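Local coordinates for FERM, ARHGEF and pleckstrin domain-containing protein 2 (Mus musculus, PDB 6D2K), which activates the small GTPase RAC1 as a guanine nucleotide exchange factor, acting in semaphorin responses, actin remodelling, osteoclast differentiation and integrin signalling, at residues H7-L15 and V73-L83. Residues are numbered along the deposited sequence; the frame is centred on the assembly and turned at random. Where two conformers were deposited one is given.
Sequences HMRIRVKLL and VRKPKNAVLRL
Leu81 O accepts from Lys13 N at 2.8 Å, the donor lying in the carbonyl plane, while the CA-H of Val12 leans on the same oxygen. On the facing strand, Arg11 O plays the same double part: Leu81 N reaches it nearly head-on, with a C=O...N angle of 173°, and Val80 CA brings a second, weaker C-H contact. Bonds from Arg11 N to Ala79 O and from Leu83 N to Lys13 O complete the parallel pairing. Toward the start of the strands water takes over, one molecule accepting from Arg9 N and donating to Pro76 O. Strands 8-13 and 79-85 are, in chain order, the first and last of the mixed sheet of the FERM domain's ubiquitin-like N-terminal lobe, and lie side by side inside it, parallel, with antiparallel neighbours at their other edges. Side chains alternate accordingly. Met8, Ile10, Ala79 and Leu81 belong to the buried side, where helix 30-41 packs on Ile10. With CG1 of Ile10 beside the backbone N (chi1 -60°), CG2 stands anti to that N and presses to 3.3 Å from Leu81 CD1, tighter than ordinary van der Waals contact. The bend of Met8 at chi3 (-62°) turns its CE methyl against both Val73 CG2 and Ala79 CB, 3.8 Å from each. Arg82 starts beside Lys13 on the other side, CB to CB 3.9 Å, but carries its guanidinium away to Glu52 and Glu114. Beyond the paired strands, Leu15 crosses Leu83 at about a right angle, its CD1 3.8 Å from Leu83 CD2, and also packs on Leu103 and Leu106 of helix 98-113; an alanine here would probably strip Leu83 of this cover and open a gap against that helix. Leu83 also packs on Trp38 and Leu41 of helix 30-41.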
ATOM      1  N   HIS A   7      -4.588   1.125 -29.865  1.00 31.26           N
ATOM      2  CA  HIS A   7      -4.528   1.245 -28.412  1.00 25.16           C
ATOM      3  C   HIS A   7      -4.569  -0.130 -27.760  1.00 29.98           C
ATOM      4  O   HIS A   7      -5.181  -1.055 -28.295  1.00 32.08           O
ATOM      5  CB  HIS A   7      -5.698   2.085 -27.890  1.00 28.22           C
ATOM      6  CG  HIS A   7      -5.574   3.556 -28.156  1.00 29.23           C
ATOM      7  ND1 HIS A   7      -5.140   4.066 -29.361  1.00 30.34           N
ATOM      8  CD2 HIS A   7      -5.858   4.626 -27.375  1.00 26.96           C
ATOM      9  CE1 HIS A   7      -5.149   5.387 -29.306  1.00 29.42           C
ATOM     10  NE2 HIS A   7      -5.589   5.753 -28.114  1.00 28.54           N
ATOM     11  N   MET A   8      -3.926  -0.260 -26.601  1.00 26.77           N
ATOM     12  CA  MET A   8      -4.079  -1.458 -25.780  1.00 25.64           C
ATOM     13  C   MET A   8      -5.187  -1.239 -24.750  1.00 25.69           C
ATOM     14  O   MET A   8      -5.397  -0.118 -24.281  1.00 25.98           O
ATOM     15  CB  MET A   8      -2.760  -1.834 -25.093  1.00 27.65           C
ATOM     16  CG  MET A   8      -2.154  -0.745 -24.221  1.00 26.05           C
ATOM     17  SD  MET A   8      -0.523  -1.190 -23.552  1.00 32.36           S
ATOM     18  CE  MET A   8      -0.926  -2.636 -22.562  1.00 27.23           C
ATOM     19  N   ARG A   9      -5.899  -2.313 -24.420  1.00 21.18           N
ATOM     20  CA  ARG A   9      -6.988  -2.269 -23.448  1.00 25.65           C
ATOM     21  C   ARG A   9      -6.406  -2.629 -22.099  1.00 23.79           C
ATOM     22  O   ARG A   9      -5.828  -3.697 -21.934  1.00 26.86           O
ATOM     23  CB  ARG A   9      -8.071  -3.286 -23.814  1.00 31.43           C
ATOM     24  CG  ARG A   9      -9.244  -3.343 -22.837  1.00 34.18           C
ATOM     25  CD  ARG A   9      -9.987  -2.023 -22.818  1.00 35.54           C
ATOM     26  NE  ARG A   9     -11.390  -2.150 -23.208  1.00 40.58           N
ATOM     27  CZ  ARG A   9     -11.835  -2.108 -24.460  1.00 41.60           C
ATOM     28  NH1 ARG A   9     -10.988  -1.957 -25.468  1.00 43.81           N
ATOM     29  NH2 ARG A   9     -13.136  -2.223 -24.705  1.00 47.45           N
ATOM     30  N   ILE A  10      -6.529  -1.728 -21.136  1.00 21.18           N
ATOM     31  CA  ILE A  10      -5.978  -1.986 -19.825  1.00 17.21           C
ATOM     32  C   ILE A  10      -7.108  -2.046 -18.802  1.00 17.06           C
ATOM     33  O   ILE A  10      -7.929  -1.146 -18.746  1.00 18.81           O
ATOM     34  CB  ILE A  10      -4.963  -0.893 -19.443  1.00 20.51           C
ATOM     35  CG1 ILE A  10      -3.825  -0.883 -20.471  1.00 21.54           C
ATOM     36  CG2 ILE A  10      -4.416  -1.129 -18.046  1.00 18.66           C
ATOM     37  CD1 ILE A  10      -2.763   0.150 -20.220  1.00 24.75           C
ATOM     38  N   ARG A  11      -7.169  -3.126 -18.025  1.00 16.93           N
ATOM     39  CA  ARG A  11      -8.162  -3.233 -16.963  0.50 17.96           C
ATOM     40  C   ARG A  11      -7.593  -2.643 -15.679  1.00 17.08           C
ATOM     41  O   ARG A  11      -6.507  -3.030 -15.243  1.00 16.71           O
ATOM     42  CB  ARG A  11      -8.553  -4.694 -16.745  1.00 21.53           C
ATOM     43  CG  ARG A  11      -9.225  -5.339 -17.958  1.00 30.99           C
ATOM     44  CD  ARG A  11      -9.547  -6.815 -17.730  1.00 27.34           C
ATOM     45  NE  ARG A  11     -10.513  -7.027 -16.654  1.00 34.88           N
ATOM     46  CZ  ARG A  11     -11.817  -6.773 -16.754  1.00 39.52           C
ATOM     47  NH1 ARG A  11     -12.317  -6.283 -17.882  1.00 39.06           N
ATOM     48  NH2 ARG A  11     -12.621  -7.005 -15.723  1.00 40.55           N
ATOM     49  N   VAL A  12      -8.316  -1.700 -15.084  1.00 15.43           N
ATOM     50  CA  VAL A  12      -7.855  -1.113 -13.827  1.00 15.74           C
ATOM     51  C   VAL A  12      -8.801  -1.496 -12.710  1.00 14.94           C
ATOM     52  O   VAL A  12      -9.965  -1.108 -12.722  1.00 19.20           O
ATOM     53  CB  VAL A  12      -7.690   0.415 -13.913  1.00 15.73           C
ATOM     54  CG1 VAL A  12      -7.330   0.989 -12.531  1.00 16.95           C
ATOM     55  CG2 VAL A  12      -6.599   0.757 -14.918  1.00 17.43           C
ATOM     56  N   LYS A  13      -8.306  -2.294 -11.770  1.00 16.14           N
ATOM     57  CA  LYS A  13      -9.108  -2.704 -10.626  1.00 17.17           C
ATOM     58  C   LYS A  13      -9.040  -1.602  -9.585  1.00 18.51           C
ATOM     59  O   LYS A  13      -7.968  -1.264  -9.110  1.00 16.86           O
ATOM     60  CB  LYS A  13      -8.602  -4.028 -10.053  1.00 19.17           C
ATOM     61  CG  LYS A  13      -9.475  -4.586  -8.929  1.00 30.13           C
ATOM     62  CD  LYS A  13      -8.977  -5.951  -8.458  1.00 37.21           C
ATOM     63  CE  LYS A  13      -9.996  -6.626  -7.540  1.00 39.07           C
ATOM     64  NZ  LYS A  13     -11.276  -6.921  -8.247  1.00 46.69           N
ATOM     65  N   LEU A  14     -10.196  -1.041  -9.240  1.00 14.44           N
ATOM     66  CA  LEU A  14     -10.270   0.101  -8.333  1.00 17.92           C
ATOM     67  C   LEU A  14     -10.340  -0.391  -6.896  1.00 17.29           C
ATOM     68  O   LEU A  14     -10.413  -1.588  -6.660  1.00 17.92           O
ATOM     69  CB  LEU A  14     -11.477   0.967  -8.698  1.00 22.92           C
ATOM     70  CG  LEU A  14     -11.405   1.520 -10.130  1.00 22.08           C
ATOM     71  CD1 LEU A  14     -12.682   2.227 -10.529  1.00 26.84           C
ATOM     72  CD2 LEU A  14     -10.205   2.447 -10.289  1.00 20.93           C
ATOM     73  N   LEU A  15     -10.294   0.531  -5.934  1.00 16.57           N
ATOM     74  CA  LEU A  15     -10.206   0.148  -4.525  1.00 18.80           C
ATOM     75  C   LEU A  15     -11.515  -0.446  -3.976  1.00 23.11           C
ATOM     76  O   LEU A  15     -11.506  -1.171  -2.978  1.00 24.55           O
ATOM     77  CB  LEU A  15      -9.741   1.331  -3.674  1.00 15.86           C
ATOM     78  CG  LEU A  15      -8.218   1.452  -3.545  1.00 14.05           C
ATOM     79  CD1 LEU A  15      -7.817   2.825  -3.022  1.00 15.47           C
ATOM     80  CD2 LEU A  15      -7.675   0.335  -2.647  1.00 13.36           C
ATOM     81  N   VAL A  73       4.371  -3.189 -18.728  1.00 19.86           N
ATOM     82  CA  VAL A  73       3.375  -4.242 -18.518  1.00 27.27           C
ATOM     83  C   VAL A  73       3.553  -5.477 -19.434  1.00 32.63           C
ATOM     84  O   VAL A  73       3.433  -6.614 -18.972  1.00 34.59           O
ATOM     85  CB  VAL A  73       1.932  -3.680 -18.513  1.00 28.59           C
ATOM     86  CG1 VAL A  73       1.741  -2.746 -17.314  1.00 24.75           C
ATOM     87  CG2 VAL A  73       1.644  -2.937 -19.797  1.00 26.32           C
ATOM     88  N   ARG A  74       3.845  -5.250 -20.712  1.00 27.64           N
ATOM     89  CA  ARG A  74       4.263  -6.319 -21.633  1.00 32.98           C
ATOM     90  C   ARG A  74       3.135  -7.169 -22.216  1.00 31.82           C
ATOM     91  O   ARG A  74       3.363  -7.960 -23.137  1.00 31.12           O
ATOM     92  CB  ARG A  74       5.291  -7.248 -20.968  1.00 34.88           C
ATOM     93  CG  ARG A  74       6.465  -6.532 -20.331  1.00 31.89           C
ATOM     94  CD  ARG A  74       6.897  -5.353 -21.185  1.00 35.33           C
ATOM     95  NE  ARG A  74       8.080  -5.595 -22.014  1.00 44.23           N
ATOM     96  CZ  ARG A  74       8.384  -6.744 -22.616  1.00 46.22           C
ATOM     97  NH1 ARG A  74       9.486  -6.826 -23.349  1.00 50.08           N
ATOM     98  NH2 ARG A  74       7.599  -7.808 -22.500  1.00 44.26           N
ATOM     99  N   LYS A  75       1.933  -7.025 -21.673  1.00 26.51           N
ATOM    100  CA  LYS A  75       0.810  -7.836 -22.115  1.00 29.65           C
ATOM    101  C   LYS A  75      -0.166  -6.992 -22.923  1.00 31.03           C
ATOM    102  O   LYS A  75      -1.089  -6.401 -22.365  1.00 36.21           O
ATOM    103  CB  LYS A  75       0.112  -8.440 -20.900  1.00 30.22           C
ATOM    104  CG  LYS A  75       1.056  -9.200 -19.998  1.00 32.94           C
ATOM    105  CD  LYS A  75       0.381  -9.622 -18.713  1.00 34.54           C
ATOM    106  CE  LYS A  75       1.353 -10.364 -17.810  1.00 40.32           C
ATOM    107  NZ  LYS A  75       0.693 -10.872 -16.576  1.00 46.13           N
ATOM    108  N   PRO A  76       0.043  -6.918 -24.245  1.00 34.58           N
ATOM    109  CA  PRO A  76      -0.771  -6.056 -25.109  1.00 34.77           C
ATOM    110  C   PRO A  76      -2.253  -6.403 -25.059  1.00 35.11           C
ATOM    111  O   PRO A  76      -3.104  -5.516 -25.196  1.00 36.70           O
ATOM    112  CB  PRO A  76      -0.218  -6.341 -26.513  1.00 41.45           C
ATOM    113  CG  PRO A  76       0.569  -7.617 -26.381  1.00 36.12           C
ATOM    114  CD  PRO A  76       1.125  -7.574 -24.996  1.00 32.16           C
ATOM    115  N   LYS A  77      -2.559  -7.679 -24.856  1.00 35.84           N
ATOM    116  CA  LYS A  77      -3.935  -8.155 -24.937  1.00 38.86           C
ATOM    117  C   LYS A  77      -4.720  -7.950 -23.638  1.00 39.12           C
ATOM    118  O   LYS A  77      -5.914  -7.646 -23.673  1.00 42.59           O
ATOM    119  CB  LYS A  77      -3.970  -9.629 -25.364  1.00 37.73           C
ATOM    120  CG  LYS A  77      -3.397  -9.906 -26.761  1.00 34.88           C
ATOM    121  CD  LYS A  77      -4.349  -9.466 -27.866  1.00 33.08           C
ATOM    122  CE  LYS A  77      -3.878  -9.933 -29.243  1.00 30.61           C
ATOM    123  NZ  LYS A  77      -2.627  -9.272 -29.706  1.00 29.53           N
ATOM    124  N   ASN A  78      -4.059  -8.116 -22.495  1.00 37.84           N
ATOM    125  CA  ASN A  78      -4.755  -7.992 -21.216  1.00 37.45           C
ATOM    126  C   ASN A  78      -3.877  -7.552 -20.057  1.00 29.03           C
ATOM    127  O   ASN A  78      -3.598  -8.308 -19.123  1.00 29.25           O
ATOM    128  CB  ASN A  78      -5.485  -9.281 -20.868  1.00 42.78           C
ATOM    129  CG  ASN A  78      -4.673 -10.499 -21.196  1.00 42.04           C
ATOM    130  OD1 ASN A  78      -3.610 -10.720 -20.617  1.00 43.40           O
ATOM    131  ND2 ASN A  78      -5.158 -11.293 -22.142  1.00 40.52           N
ATOM    132  N   ALA A  79      -3.445  -6.309 -20.132  1.00 28.89           N
ATOM    133  CA  ALA A  79      -2.791  -5.684 -19.010  1.00 21.95           C
ATOM    134  C   ALA A  79      -3.827  -5.448 -17.905  1.00 22.41           C
ATOM    135  O   ALA A  79      -4.941  -4.982 -18.168  1.00 21.35           O
ATOM    136  CB  ALA A  79      -2.183  -4.375 -19.449  1.00 24.31           C
ATOM    137  N   VAL A  80      -3.465  -5.798 -16.677  1.00 23.86           N
ATOM    138  CA  VAL A  80      -4.308  -5.512 -15.520  0.77 19.48           C
ATOM    139  C   VAL A  80      -3.476  -4.798 -14.469  1.00 18.67           C
ATOM    140  O   VAL A  80      -2.367  -5.220 -14.164  1.00 21.68           O
ATOM    141  CB  VAL A  80      -4.869  -6.789 -14.885  0.77 21.96           C
ATOM    142  CG1 VAL A  80      -5.753  -6.435 -13.693  0.77 22.67           C
ATOM    143  CG2 VAL A  80      -5.659  -7.590 -15.909  0.77 20.05           C
ATOM    144  N   LEU A  81      -4.013  -3.712 -13.929  1.00 15.45           N
ATOM    145  CA  LEU A  81      -3.327  -2.963 -12.883  1.00 14.94           C
ATOM    146  C   LEU A  81      -4.365  -2.666 -11.830  1.00 15.13           C
ATOM    147  O   LEU A  81      -5.556  -2.734 -12.114  1.00 17.20           O
ATOM    148  CB  LEU A  81      -2.784  -1.651 -13.426  1.00 14.41           C
ATOM    149  CG  LEU A  81      -1.598  -1.819 -14.376  1.00 16.95           C
ATOM    150  CD1 LEU A  81      -2.090  -1.844 -15.802  1.00 21.88           C
ATOM    151  CD2 LEU A  81      -0.607  -0.700 -14.176  1.00 20.02           C
ATOM    152  N   ARG A  82      -3.928  -2.335 -10.617  1.00 12.39           N
ATOM    153  CA  ARG A  82      -4.890  -1.942  -9.595  1.00 13.10           C
ATOM    154  C   ARG A  82      -4.487  -0.647  -8.911  1.00 13.48           C
ATOM    155  O   ARG A  82      -3.310  -0.338  -8.753  1.00 12.99           O
ATOM    156  CB  ARG A  82      -5.120  -3.050  -8.564  1.00 14.70           C
ATOM    157  CG  ARG A  82      -4.019  -3.236  -7.545  1.00 14.70           C
ATOM    158  CD  ARG A  82      -4.386  -4.394  -6.629  1.00 16.43           C
ATOM    159  NE  ARG A  82      -3.441  -4.576  -5.541  1.00 16.71           N
ATOM    160  CZ  ARG A  82      -3.605  -5.471  -4.571  1.00 19.85           C
ATOM    161  NH1 ARG A  82      -2.706  -5.581  -3.603  1.00 20.50           N
ATOM    162  NH2 ARG A  82      -4.683  -6.249  -4.571  1.00 17.11           N
ATOM    163  N   LEU A  83      -5.500   0.118  -8.517  1.00 12.94           N
ATOM    164  CA  LEU A  83      -5.312   1.339  -7.749  1.00 11.65           C
ATOM    165  C   LEU A  83      -4.849   0.994  -6.350  1.00 10.65           C
ATOM    166  O   LEU A  83      -5.378   0.054  -5.741  1.00 12.13           O
ATOM    167  CB  LEU A  83      -6.652   2.074  -7.647  1.00 13.51           C
ATOM    168  CG  LEU A  83      -6.638   3.342  -6.806  1.00 13.95           C
ATOM    169  CD1 LEU A  83      -5.729   4.373  -7.413  1.00 16.34           C
ATOM    170  CD2 LEU A  83      -8.077   3.857  -6.711  1.00 14.43           C
TER
HETATM  171  O   HOH W   1      -5.642  -4.862 -25.961  1.00 33.07           O
HETATM  172  O   HOH W   2      -3.702  -4.943 -22.445  1.00 33.48           O